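Local coordinates for mannose-specific lectin CEA chain 1 (Colocasia esculenta, PDB 5D5G), which is the first chain of a mannose-specific bulb-type lectin that agglutinates rabbit erythrocytes and is insecticidal to cotton aphids and other hemipteran insects, at residues 4-7 with 8-12. Residues are numbered along the deposited sequence; the frame is centred on the assembly and turned at random.
With MG (magnesium ion), chain G.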
# COMPACT_ATOMS: atom_id res chain seq x y z
N ASN A 4 -2.40 -4.60 -7.14
CA ASN A 4 -1.19 -4.98 -6.44
C ASN A 4 -1.37 -4.93 -4.93
O ASN A 4 -0.43 -5.22 -4.19
CB ASN A 4 -0.02 -4.09 -6.83
CG ASN A 4 -0.39 -2.63 -6.83
OD1 ASN A 4 -1.55 -2.29 -6.61
ND2 ASN A 4 0.59 -1.76 -7.05
N TYR A 5 -2.56 -4.55 -4.46
CA TYR A 5 -2.83 -4.58 -3.02
C TYR A 5 -4.04 -5.40 -2.63
O TYR A 5 -4.91 -5.68 -3.45
CB TYR A 5 -2.95 -3.18 -2.40
CG TYR A 5 -4.14 -2.33 -2.83
CD1 TYR A 5 -5.39 -2.49 -2.24
CD2 TYR A 5 -3.99 -1.30 -3.75
CE1 TYR A 5 -6.48 -1.69 -2.61
CE2 TYR A 5 -5.06 -0.50 -4.12
CZ TYR A 5 -6.30 -0.70 -3.55
OH TYR A 5 -7.36 0.11 -3.93
N LEU A 6 -4.09 -5.76 -1.36
CA LEU A 6 -5.24 -6.43 -0.78
C LEU A 6 -5.52 -5.77 0.57
O LEU A 6 -4.71 -5.86 1.49
CB LEU A 6 -4.93 -7.91 -0.60
CG LEU A 6 -5.93 -8.66 0.28
CD1 LEU A 6 -7.29 -8.74 -0.40
CD2 LEU A 6 -5.41 -10.04 0.60
N LEU A 7 -6.66 -5.10 0.71
CA LEU A 7 -6.99 -4.44 1.97
C LEU A 7 -7.62 -5.44 2.95
O LEU A 7 -8.36 -6.34 2.53
CB LEU A 7 -7.91 -3.23 1.74
CG LEU A 7 -7.36 -2.10 0.88
CD1 LEU A 7 -8.34 -0.92 0.77
CD2 LEU A 7 -6.02 -1.65 1.41
N SER A 8 -7.34 -5.30 4.25
CA SER A 8 -7.95 -6.17 5.23
C SER A 8 -9.45 -5.98 5.15
O SER A 8 -9.95 -4.85 5.23
CB SER A 8 -7.44 -5.85 6.63
OG SER A 8 -7.91 -4.60 7.06
N GLY A 9 -10.17 -7.08 4.94
CA GLY A 9 -11.60 -7.03 4.70
C GLY A 9 -11.92 -7.41 3.27
O GLY A 9 -13.07 -7.69 2.92
N GLN A 10 -10.88 -7.42 2.43
CA GLN A 10 -11.02 -7.76 1.01
C GLN A 10 -10.48 -9.15 0.76
O GLN A 10 -9.68 -9.65 1.55
CB GLN A 10 -10.25 -6.76 0.14
CG GLN A 10 -10.80 -5.33 0.12
CD GLN A 10 -10.02 -4.41 -0.79
OE1 GLN A 10 -8.81 -4.61 -1.02
NE2 GLN A 10 -10.69 -3.40 -1.32
N THR A 11 -10.88 -9.76 -0.35
CA THR A 11 -10.45 -11.13 -0.64
C THR A 11 -9.84 -11.35 -2.03
O THR A 11 -10.34 -10.84 -3.03
CB THR A 11 -11.61 -12.12 -0.43
OG1 THR A 11 -12.37 -11.74 0.72
CG2 THR A 11 -11.06 -13.51 -0.23
N LEU A 12 -8.73 -12.09 -2.08
CA LEU A 12 -8.13 -12.51 -3.34
C LEU A 12 -8.68 -13.90 -3.69
O LEU A 12 -8.11 -14.93 -3.31
CB LEU A 12 -6.61 -12.57 -3.20
CG LEU A 12 -5.86 -13.16 -4.39
CD1 LEU A 12 -5.93 -12.22 -5.58
CD2 LEU A 12 -4.43 -13.48 -4.00
MG MG G . -2.97 -6.59 1.38
O HOH W 1 -9.48 -0.60 -2.75
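The side chain of Q10 folds back along L7, the two lying side by side and pointing the same way, with Q10 OE1 3.2 Å from L7 CB. Q10 leaves its backbone with CG anti to the carbonyl carbon (chi1 -68°) and stays extended beyond, which carries the amide back to strand 5-7, which the chain has just left. There OE1 accepts a hydrogen bond from L7 N at 2.8 Å; the N-H points well at the oxygen (160°) but comes in tilted from the carbonyl plane. In return Q10 N donates to L7 O at 2.7 Å, the bond that closes the turn, so L7 and Q10 grip each other twice, once through backbone and once through the side-chain amide. The amide is nearly parallel to the Y5 ring, and OE1 lies at the ring edge, near its plane, 4.1 Å from Y5 CE1. A water in the ring plane takes up Y5 OH and, weakly, Q10 NE2; Y5 OH also bonds to backbone of the other protein chain, which packs on Y5 and L7 as well. L6 lays its CD1 branch against the Q10 backbone, 3.2 Å from Q10 O, a buried carbonyl without a polar partner in the model. The carbonyl of L6 itself binds magnesium: L6 O is 1.9 Å from the ion, which A85 O of the adjacent antiparallel strand also binds. S8 OG accepts a hydrogen bond from Y83 N, just before strand 84-88. G9 takes a positive phi (111°), as the third residue of a type II beta turn usually does. The turn L7-Q10 thus links two sheets of the beta-prism II fold of bulb-type lectins, passing the chain from strand 5-7 to the short, weakly bonded strand about 11-12.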